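PDB 4M0X: chloromuconate cycloisomerase from Rhodococcus opacus, which belongs to the enolase superfamily, pairing an N-terminal domain of the muconate lactonizing enzyme type with a TIM-barrel domain that binds manganese. Local coordinates for residues A[73-76]-A[77-81]; A[119-123]-A[124-128]; A[181-184]-A[185-189]; A[358-362]-A[363-367]. One frame throughout, in Å; residues are numbered along the deposited sequence.

Contact 1 of 4, residues A[73-76]-A[77-81]; sequences YLAP and VIIGR
Ile-79 lays its CG1 branch over the carbonyl of Ala-75, with Ile-79 CG1 3.5 Å from Ala-75 O. The Ala-75 methyl is only a loose neighbour of that branch. The carbonyl oxygen itself takes two backbone N-H groups. Ile-79 N meets Ala-75 O at 3.0 Å. Ile-78 N comes to Ala-75 O at 2.7 Å. One residue earlier, Val-77 N binds Leu-74 O at 3.1 Å. Val-77 CG2 also rests on Leu-74 O, at 3.4 Å. Val-77 chi1 of -79° (to CG1) leaves CG2 between the backbone N and the carbonyl carbon, facing that oxygen.

These bonds carry the chain from helix 63-74 through a short 3-10 segment. A type II beta turn follows from Ile-78 to Arg-81, with Gly-80 at positive phi. Arg-81 folds back, and its NE donates to Val-77 O at 3.0 Å. A water donates to both Pro-76 O and Ile-79 O, bridging the two carbonyls.

Leu-74 and Ile-78 pack inward on Ile-107 of helix 101-118. Tyr-73 OH bonds Glu-64 of a second subunit. The chemistry is thus mainly backbone capping: N-H groups, one arginine and a water take up the carbonyls where the chain leaves the helix, while the buried aliphatic groups face the neighbouring helix.

Contact 2 of 4, residues A[119-123]-A[124-128]; sequences SRIPV and SDLLG
Ile-121 and Leu-126 meet by their ends across a loop that joins two helices. The loop opens with a Schellman motif, in which Arg-120 at positive phi ends helix 101-118. A second Schellman motif, at Gly-128, closes the short, weakly bonded helix 123-126.

Between them the side chains run at a slant to each other. Ile-121 CD1 lies 3.4 Å from Leu-126 CD2. The chi1 of 47° puts Ile-121 CG1 between the backbone N and the carbonyl carbon and sends CD1 to that leucine. The other branch, CG2, sits beside the carboxylate of Asp-125, 3.5 Å from OD2. Pro-122 CG packs by the other oxygen, 3.7 Å from Asp-125 OD1. Asp-125 is therefore set against both residues. Its backbone N also donates to Pro-122 O at 2.8 Å and starts the helical turn.

Outside, Asp-125 OD2 has a long, weak ion pair with Arg-115 of a third subunit. Leu-126 meets its counterpart Leu-126 of the same subunit, so the loop also lies at a subunit interface. Val-123 packs on Ile-309 and Gln-312 of helix 304-316, in the barrel domain. On the barrel side, Val-123 CG1 touches Leu-127 CD1 at 3.9 Å.

Contact 3 of 4, residues A[181-184]-A[185-189]; sequences LDVL and ECIPD
Val-183 and Ile-187 form the apolar part of this turn, at the end of helix 173-183. Val-183 CG1 lies 4.1 Å from Ile-187 CD1, a light contact at the tips of the two branches. The valine holds CG1 anti to the backbone N (chi1 180°), turned toward Ile-187. Ile-187 CD1 also comes within 3.9 Å of Val-183 O. Both side chains are buried and press on Phe-166 of strand 163-167. Val-183 further touches Leu-149 of helix 146-159, and Leu-184 reaches Val-218.

The backbone bonds are of unequal strength. Glu-185 N donates to Asp-182 O at 3.1 Å. Cys-186 N to Val-183 O is weak, with an N-H...O angle of 127°. Ile-187 N to Leu-184 O is also weak, at 3.4 Å. Each of these bonds runs from residue i+3 back to i, as in a tight turn.

The third kind of contact is aliphatic carbon on carbonyl oxygen. Glu-185 CB sits 3.2 Å from Asp-182 O. Its CG lies 3.5 Å from Leu-181 O, and the rest of the chain runs on extended.

The polar ends are charged. Asp-182 OD1 makes a salt bridge with Arg-178, one turn back along the helix. Glu-185 OE1 stays 5.2 Å from Asp-182 OD1, a separation of like charges that Arg-178 probably eases. Taken together, buried aliphatic groups face the barrel strand, while mostly weak backbone bonds accompany the change from helix 173-183 to the loop before strand 192-196.

Contact 4 of 4, residues A[358-362]-A[363-367]; sequences VNLDE and ERLRK
Asp-361 holds the start of helix 362-368 with both oxygens of its carboxylate. It is the N-cap residue. OD1 accepts from Arg-364 N at 2.9 Å in a nearly straight bond, from above the carboxylate plane. It also takes a weak bond from Glu-363 N. OD2 makes a salt bridge with Arg-364 NE at 3.0 Å. The carboxylate and guanidinium planes lie 39° apart. The chi1 of 176°, with CG anti to the backbone N, swings the carboxylate over these first helical N-H groups. Arg-364 CD packs along the same carboxylate, 3.4 Å from Asp-361 CG.

The next shell is the first helical turn. Leu-365 N binds Asp-361 O at 2.9 Å, and Arg-366 N binds Glu-362 O at 3.1 Å. Arg-366 also grips Glu-363 side-on, with NE on OE1 and NH2 on OE2.

Further out, Arg-364 has a second anionic partner, Asp-334, reached through NH1. Glu-362 OE1 pairs with Arg-37 of strand 27-40. Leu-360 and Leu-365 both pack on Leu-35 of that strand, which places the helix against the N-terminal domain. One aspartate thus serves as helix cap and ion-pair partner at once, and its negative charge probably also suits the positive end of the helix dipole.

The four contacts follow one another along the chain, and each marks an end of a helix. Contacts 1, 2 and 4 lie nearer one another than any of them does to contact 3, with centres about 23 to 24 Å apart. The nearest atoms of contacts 2 and 4 are about 8 Å apart, without touching. Contact 3 lies on the opposite side of the chain's centre from contacts 1 and 2. Its centre is about 51 Å from the centre of contact 1 and about 41 Å from those of contacts 2 and 4. Its loop leads into strand 192-196, whose last residue, Asp-196, binds manganese with Glu-222 and Asp-247.

Contact 1 of 4, residues A[73-76]-A[77-81]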
loop_
_atom_site.group_PDB
_atom_site.type_symbol
_atom_site.label_atom_id
_atom_site.label_comp_id
_atom_site.label_asym_id
_atom_site.label_seq_id
_atom_site.Cartn_x
_atom_site.Cartn_y
_atom_site.Cartn_z
ATOM N N TYR A 73 19.407 -30.115 27.334
ATOM C CA TYR A 73 19.859 -28.845 26.728
ATOM C C TYR A 73 19.484 -27.590 27.469
ATOM O O TYR A 73 20.139 -26.558 27.311
ATOM C CB TYR A 73 19.436 -28.709 25.271
ATOM C CG TYR A 73 19.998 -29.777 24.380
ATOM C CD1 TYR A 73 21.226 -29.609 23.742
ATOM C CD2 TYR A 73 19.296 -30.960 24.175
ATOM C CE1 TYR A 73 21.744 -30.589 22.921
ATOM C CE2 TYR A 73 19.800 -31.953 23.360
ATOM C CZ TYR A 73 21.015 -31.758 22.731
ATOM O OH TYR A 73 21.478 -32.749 21.915
ATOM N N LEU A 74 18.419 -27.659 28.255
ATOM C CA LEU A 74 17.993 -26.486 29.001
ATOM C C LEU A 74 18.634 -26.439 30.374
ATOM O O LEU A 74 19.034 -25.375 30.816
ATOM C CB LEU A 74 16.453 -26.416 29.072
ATOM C CG LEU A 74 15.738 -26.035 27.753
ATOM C CD1 LEU A 74 14.232 -25.837 27.901
ATOM C CD2 LEU A 74 16.366 -24.801 27.150
ATOM N N ALA A 75 18.764 -27.607 31.015
ATOM C CA ALA A 75 19.179 -27.736 32.419
ATOM C C ALA A 75 20.398 -26.906 32.781
ATOM O O ALA A 75 20.364 -26.206 33.788
ATOM C CB ALA A 75 19.413 -29.191 32.788
ATOM N N PRO A 76 21.480 -27.008 31.973
ATOM C CA PRO A 76 22.756 -26.301 32.056
ATOM C C PRO A 76 22.708 -24.798 32.261
ATOM O O PRO A 76 23.662 -24.246 32.823
ATOM C CB PRO A 76 23.405 -26.588 30.696
ATOM C CG PRO A 76 22.399 -27.383 29.912
ATOM C CD PRO A 76 21.565 -28.052 30.940
ATOM N N VAL A 77 21.664 -24.113 31.808
ATOM C CA VAL A 77 21.562 -22.710 32.211
ATOM C C VAL A 77 20.654 -22.474 33.427
ATOM O O VAL A 77 20.409 -21.329 33.794
ATOM C CB VAL A 77 21.257 -21.724 31.051
ATOM C CG1 VAL A 77 22.522 -21.428 30.248
ATOM C CG2 VAL A 77 20.128 -22.220 30.157
ATOM N N ILE A 78 20.179 -23.538 34.067
ATOM C CA ILE A 78 19.304 -23.384 35.242
ATOM C C ILE A 78 19.945 -23.876 36.547
ATOM O O ILE A 78 19.884 -23.187 37.577
ATOM C CB ILE A 78 17.908 -24.037 35.025
ATOM C CG1 ILE A 78 17.276 -23.572 33.687
ATOM C CG2 ILE A 78 16.977 -23.772 36.197
ATOM C CD1 ILE A 78 16.969 -22.091 33.583
ATOM N N ILE A 79 20.551 -25.061 36.522
ATOM C CA ILE A 79 21.326 -25.529 37.671
ATOM C C ILE A 79 22.495 -24.567 37.993
ATOM O O ILE A 79 23.342 -24.278 37.137
ATOM C CB ILE A 79 21.888 -26.941 37.418
ATOM C CG1 ILE A 79 20.828 -27.877 36.801
ATOM C CG2 ILE A 79 22.545 -27.497 38.676
ATOM C CD1 ILE A 79 19.847 -28.526 37.761
ATOM N N GLY A 80 22.524 -24.067 39.225
ATOM C CA GLY A 80 23.609 -23.203 39.698
ATOM C C GLY A 80 23.378 -21.715 39.515
ATOM O O GLY A 80 24.231 -20.892 39.905
ATOM N N ARG A 81 22.228 -21.380 38.915
ATOM C CA ARG A 81 21.827 -20.000 38.644
ATOM C C ARG A 81 21.111 -19.361 39.827
ATOM O O ARG A 81 20.575 -20.052 40.704
ATOM C CB ARG A 81 20.940 -19.954 37.401
ATOM C CG ARG A 81 19.796 -18.932 37.449
ATOM C CD ARG A 81 19.098 -18.595 36.113
ATOM N NE ARG A 81 19.974 -18.557 34.934
ATOM C CZ ARG A 81 20.872 -17.608 34.667
ATOM N NH1 ARG A 81 21.022 -16.583 35.512
ATOM N NH2 ARG A 81 21.618 -17.691 33.549
HETATM O O HOH W 1 24.545 -25.640 35.344
#

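Contact 2 of 4, residues A[119-123]-A[124-128]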
loop_
_atom_site.group_PDB
_atom_site.type_symbol
_atom_site.label_atom_id
_atom_site.label_comp_id
_atom_site.label_asym_id
_atom_site.label_seq_id
_atom_site.Cartn_x
_atom_site.Cartn_y
_atom_site.Cartn_z
ATOM N N SER A 119 8.904 -15.482 48.278
ATOM C CA SER A 119 8.316 -14.236 48.766
ATOM C C SER A 119 6.999 -14.453 49.531
ATOM O O SER A 119 6.489 -13.535 50.142
ATOM C CB SER A 119 8.090 -13.260 47.607
ATOM O OG SER A 119 9.303 -12.691 47.127
ATOM N N ARG A 120 6.444 -15.664 49.507
ATOM C CA ARG A 120 5.187 -15.945 50.223
ATOM C C ARG A 120 3.988 -15.160 49.674
ATOM O O ARG A 120 3.134 -14.752 50.440
ATOM N N ILE A 121 3.946 -14.939 48.353
ATOM C CA ILE A 121 2.804 -14.292 47.665
ATOM C C ILE A 121 2.401 -14.951 46.346
ATOM O O ILE A 121 3.194 -15.650 45.741
ATOM C CB ILE A 121 3.065 -12.805 47.335
ATOM C CG1 ILE A 121 4.455 -12.648 46.701
ATOM C CG2 ILE A 121 2.773 -11.946 48.561
ATOM C CD1 ILE A 121 4.897 -11.221 46.501
ATOM N N PRO A 122 1.163 -14.698 45.886
ATOM C CA PRO A 122 0.747 -15.210 44.580
ATOM C C PRO A 122 1.477 -14.520 43.417
ATOM O O PRO A 122 1.715 -13.312 43.469
ATOM C CB PRO A 122 -0.764 -14.924 44.547
ATOM C CG PRO A 122 -0.969 -13.825 45.508
ATOM C CD PRO A 122 0.071 -14.002 46.585
ATOM N N VAL A 123 1.847 -15.267 42.379
ATOM C CA VAL A 123 2.586 -14.663 41.276
ATOM C C VAL A 123 1.837 -13.423 40.787
ATOM O O VAL A 123 2.452 -12.377 40.583
ATOM C CB VAL A 123 2.839 -15.641 40.109
ATOM C CG1 VAL A 123 3.525 -14.911 38.963
ATOM C CG2 VAL A 123 3.684 -16.832 40.566
ATOM N N SER A 124 0.508 -13.534 40.653
ATOM C CA SER A 124 -0.355 -12.390 40.320
ATOM C C SER A 124 -0.002 -11.061 40.986
ATOM O O SER A 124 -0.220 -10.025 40.388
ATOM C CB SER A 124 -1.828 -12.719 40.543
ATOM O OG SER A 124 -2.075 -13.135 41.874
ATOM N N ASP A 125 0.537 -11.084 42.205
ATOM C CA ASP A 125 1.156 -9.879 42.806
ATOM C C ASP A 125 2.363 -9.400 42.026
ATOM O O ASP A 125 2.412 -8.251 41.615
ATOM C CB ASP A 125 1.613 -10.092 44.237
ATOM C CG ASP A 125 0.477 -10.135 45.208
ATOM O OD1 ASP A 125 -0.696 -10.229 44.775
ATOM O OD2 ASP A 125 0.776 -10.084 46.423
ATOM N N LEU A 126 3.332 -10.275 41.817
ATOM C CA LEU A 126 4.534 -9.886 41.104
ATOM C C LEU A 126 4.150 -9.189 39.813
ATOM O O LEU A 126 4.868 -8.294 39.361
ATOM C CB LEU A 126 5.452 -11.086 40.853
ATOM C CG LEU A 126 5.698 -11.922 42.126
ATOM C CD1 LEU A 126 6.739 -13.003 41.910
ATOM C CD2 LEU A 126 6.093 -11.086 43.335
ATOM N N LEU A 127 2.988 -9.542 39.266
ATOM C CA LEU A 127 2.522 -8.983 37.995
ATOM C C LEU A 127 1.818 -7.616 38.071
ATOM O O LEU A 127 1.551 -6.990 37.050
ATOM C CB LEU A 127 1.616 -9.991 37.287
ATOM C CG LEU A 127 2.289 -10.797 36.169
ATOM C CD1 LEU A 127 3.414 -11.682 36.698
ATOM C CD2 LEU A 127 1.271 -11.629 35.403
ATOM N N GLY A 128 1.508 -7.157 39.278
ATOM C CA GLY A 128 0.647 -5.985 39.433
ATOM C C GLY A 128 -0.767 -6.240 39.963
ATOM O O GLY A 128 -1.588 -5.328 39.987
#

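Contact 3 of 4, residues A[181-184]-A[185-189]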
loop_
_atom_site.group_PDB
_atom_site.type_symbol
_atom_site.label_atom_id
_atom_site.label_comp_id
_atom_site.label_asym_id
_atom_site.label_seq_id
_atom_site.Cartn_x
_atom_site.Cartn_y
_atom_site.Cartn_z
ATOM N N LEU A 181 -24.224 -27.296 13.603
ATOM C CA LEU A 181 -25.502 -26.606 13.463
ATOM C C LEU A 181 -26.553 -27.364 14.262
ATOM O O LEU A 181 -27.490 -26.761 14.795
ATOM C CB LEU A 181 -25.933 -26.485 11.994
ATOM C CG LEU A 181 -25.235 -25.497 11.040
ATOM C CD1 LEU A 181 -25.540 -25.873 9.602
ATOM C CD2 LEU A 181 -25.604 -24.046 11.274
ATOM N N ASP A 182 -26.383 -28.683 14.349
ATOM C CA ASP A 182 -27.309 -29.522 15.097
ATOM C C ASP A 182 -27.345 -29.102 16.537
ATOM O O ASP A 182 -28.407 -28.817 17.060
ATOM C CB ASP A 182 -26.914 -30.990 15.023
ATOM C CG ASP A 182 -27.635 -31.727 13.934
ATOM O OD1 ASP A 182 -27.989 -31.095 12.905
ATOM O OD2 ASP A 182 -27.848 -32.948 14.112
ATOM N N VAL A 183 -26.174 -29.049 17.164
ATOM C CA VAL A 183 -26.066 -28.743 18.586
ATOM C C VAL A 183 -26.482 -27.315 18.905
ATOM O O VAL A 183 -27.035 -27.054 19.962
ATOM C CB VAL A 183 -24.645 -28.961 19.092
ATOM C CG1 VAL A 183 -24.576 -28.632 20.571
ATOM C CG2 VAL A 183 -24.210 -30.396 18.833
ATOM N N LEU A 184 -26.228 -26.408 17.971
ATOM C CA LEU A 184 -26.605 -25.020 18.104
ATOM C C LEU A 184 -28.114 -24.824 18.140
ATOM O O LEU A 184 -28.605 -23.736 18.480
ATOM C CB LEU A 184 -26.026 -24.219 16.939
ATOM C CG LEU A 184 -24.549 -23.888 16.961
ATOM C CD1 LEU A 184 -24.010 -23.838 15.544
ATOM C CD2 LEU A 184 -24.384 -22.554 17.663
ATOM N N GLU A 185 -28.856 -25.860 17.767
ATOM C CA GLU A 185 -30.309 -25.763 17.786
ATOM C C GLU A 185 -30.815 -25.696 19.211
ATOM O O GLU A 185 -31.692 -24.884 19.510
ATOM C CB GLU A 185 -30.953 -26.914 17.042
ATOM C CG GLU A 185 -30.867 -26.718 15.547
ATOM C CD GLU A 185 -31.874 -27.547 14.787
ATOM O OE1 GLU A 185 -32.032 -28.747 15.131
ATOM O OE2 GLU A 185 -32.486 -26.993 13.837
ATOM N N CYS A 186 -30.225 -26.527 20.079
ATOM C CA CYS A 186 -30.528 -26.530 21.522
ATOM C C CYS A 186 -29.590 -25.614 22.375
ATOM O O CYS A 186 -29.368 -25.878 23.562
ATOM C CB CYS A 186 -30.602 -27.984 22.068
ATOM S SG CYS A 186 -31.748 -29.100 21.199
ATOM N N ILE A 187 -29.051 -24.542 21.774
ATOM C CA ILE A 187 -28.266 -23.507 22.508
ATOM C C ILE A 187 -28.952 -22.162 22.366
ATOM O O ILE A 187 -29.279 -21.759 21.250
ATOM C CB ILE A 187 -26.771 -23.391 22.047
ATOM C CG1 ILE A 187 -25.860 -24.286 22.877
ATOM C CG2 ILE A 187 -26.234 -21.976 22.207
ATOM C CD1 ILE A 187 -24.671 -24.827 22.122
ATOM N N PRO A 188 -29.167 -21.462 23.495
ATOM C CA PRO A 188 -29.888 -20.192 23.439
ATOM C C PRO A 188 -29.157 -19.131 22.606
ATOM O O PRO A 188 -27.912 -19.021 22.662
ATOM C CB PRO A 188 -29.988 -19.762 24.916
ATOM C CG PRO A 188 -29.677 -20.978 25.728
ATOM C CD PRO A 188 -28.803 -21.844 24.878
ATOM N N ASP A 189 -29.941 -18.361 21.852
ATOM C CA ASP A 189 -29.435 -17.241 21.057
ATOM C C ASP A 189 -28.430 -16.369 21.807
ATOM O O ASP A 189 -27.410 -16.006 21.244
ATOM C CB ASP A 189 -30.593 -16.382 20.526
ATOM C CG ASP A 189 -31.343 -17.040 19.351
ATOM O OD1 ASP A 189 -31.479 -18.285 19.301
ATOM O OD2 ASP A 189 -31.806 -16.294 18.466
#

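Contact 4 of 4, residues A[358-362]-A[363-367]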
loop_
_atom_site.group_PDB
_atom_site.type_symbol
_atom_site.label_atom_id
_atom_site.label_comp_id
_atom_site.label_asym_id
_atom_site.label_seq_id
_atom_site.Cartn_x
_atom_site.Cartn_y
_atom_site.Cartn_z
ATOM N N VAL A 358 -0.833 -23.475 43.872
ATOM C CA VAL A 358 -1.107 -24.910 44.068
ATOM C C VAL A 358 0.189 -25.572 44.459
ATOM O O VAL A 358 1.245 -25.083 44.074
ATOM C CB VAL A 358 -1.622 -25.622 42.794
ATOM C CG1 VAL A 358 -3.083 -25.274 42.533
ATOM C CG2 VAL A 358 -0.741 -25.279 41.605
ATOM N N ASN A 359 0.105 -26.679 45.198
ATOM C CA ASN A 359 1.281 -27.370 45.716
ATOM C C ASN A 359 1.379 -28.795 45.226
ATOM O O ASN A 359 0.362 -29.421 44.942
ATOM C CB ASN A 359 1.227 -27.349 47.218
ATOM C CG ASN A 359 1.430 -25.952 47.777
ATOM O OD1 ASN A 359 0.501 -25.353 48.305
ATOM N ND2 ASN A 359 2.653 -25.416 47.649
ATOM N N LEU A 360 2.597 -29.315 45.083
ATOM C CA LEU A 360 2.736 -30.735 44.776
ATOM C C LEU A 360 2.073 -31.683 45.783
ATOM O O LEU A 360 2.074 -31.456 46.991
ATOM C CB LEU A 360 4.190 -31.129 44.686
ATOM C CG LEU A 360 4.685 -31.221 43.262
ATOM C CD1 LEU A 360 6.063 -31.861 43.292
ATOM C CD2 LEU A 360 3.719 -31.993 42.369
ATOM N N ASP A 361 1.526 -32.767 45.270
ATOM C CA ASP A 361 1.254 -33.904 46.106
ATOM C C ASP A 361 2.188 -35.011 45.651
ATOM O O ASP A 361 1.973 -35.625 44.610
ATOM C CB ASP A 361 -0.201 -34.331 45.984
ATOM C CG ASP A 361 -0.512 -35.587 46.773
ATOM O OD1 ASP A 361 0.338 -36.521 46.825
ATOM O OD2 ASP A 361 -1.640 -35.642 47.319
ATOM N N GLU A 362 3.208 -35.284 46.454
ATOM C CA GLU A 362 4.281 -36.168 45.997
ATOM C C GLU A 362 3.867 -37.636 45.867
ATOM O O GLU A 362 4.472 -38.408 45.134
ATOM C CB GLU A 362 5.526 -35.967 46.844
ATOM C CG GLU A 362 6.185 -34.644 46.529
ATOM C CD GLU A 362 7.647 -34.618 46.895
ATOM O OE1 GLU A 362 8.442 -35.367 46.261
ATOM O OE2 GLU A 362 8.002 -33.846 47.815
ATOM N N GLU A 363 2.804 -38.003 46.553
ATOM C CA GLU A 363 2.288 -39.343 46.407
ATOM C C GLU A 363 1.585 -39.470 45.067
ATOM O O GLU A 363 1.820 -40.440 44.328
ATOM C CB GLU A 363 1.364 -39.723 47.579
ATOM C CG GLU A 363 0.641 -41.052 47.434
ATOM C CD GLU A 363 1.552 -42.245 47.172
ATOM O OE1 GLU A 363 2.796 -42.150 47.339
ATOM O OE2 GLU A 363 0.997 -43.303 46.794
ATOM N N ARG A 364 0.747 -38.484 44.741
ATOM C CA ARG A 364 0.087 -38.469 43.429
ATOM C C ARG A 364 1.092 -38.393 42.276
ATOM O O ARG A 364 0.926 -39.076 41.259
ATOM C CB ARG A 364 -0.885 -37.312 43.337
ATOM C CG ARG A 364 -2.257 -37.627 43.829
ATOM C CD ARG A 364 -2.792 -36.368 44.442
ATOM N NE ARG A 364 -3.792 -36.678 45.447
ATOM C CZ ARG A 364 -5.073 -36.421 45.290
ATOM N NH1 ARG A 364 -5.469 -35.794 44.180
ATOM N NH2 ARG A 364 -5.939 -36.743 46.244
ATOM N N LEU A 365 2.118 -37.558 42.429
ATOM C CA LEU A 365 3.138 -37.474 41.417
ATOM C C LEU A 365 3.728 -38.871 41.184
ATOM O O LEU A 365 3.852 -39.320 40.034
ATOM C CB LEU A 365 4.240 -36.467 41.775
ATOM C CG LEU A 365 5.461 -36.578 40.838
ATOM C CD1 LEU A 365 5.109 -36.289 39.381
ATOM C CD2 LEU A 365 6.611 -35.691 41.281
ATOM N N ARG A 366 4.074 -39.559 42.269
ATOM C CA ARG A 366 4.716 -40.862 42.161
ATOM C C ARG A 366 3.732 -41.775 41.484
ATOM O O ARG A 366 4.083 -42.419 40.515
ATOM C CB ARG A 366 5.090 -41.397 43.540
ATOM C CG ARG A 366 5.722 -42.772 43.536
ATOM C CD ARG A 366 5.789 -43.342 44.943
ATOM N NE ARG A 366 4.476 -43.762 45.440
ATOM C CZ ARG A 366 3.722 -44.731 44.905
ATOM N NH1 ARG A 366 4.127 -45.384 43.823
ATOM N NH2 ARG A 366 2.547 -45.044 45.447
ATOM N N LYS A 367 2.485 -41.756 41.979
ATOM C CA LYS A 367 1.400 -42.658 41.554
ATOM C C LYS A 367 1.136 -42.543 40.086
ATOM O O LYS A 367 0.909 -43.561 39.434
ATOM C CB LYS A 367 0.088 -42.404 42.325
ATOM C CG LYS A 367 -0.931 -43.529 42.212
ATOM C CD LYS A 367 -2.379 -43.051 42.087
ATOM C CE LYS A 367 -3.196 -43.225 43.361
ATOM N NZ LYS A 367 -4.627 -43.382 42.998
#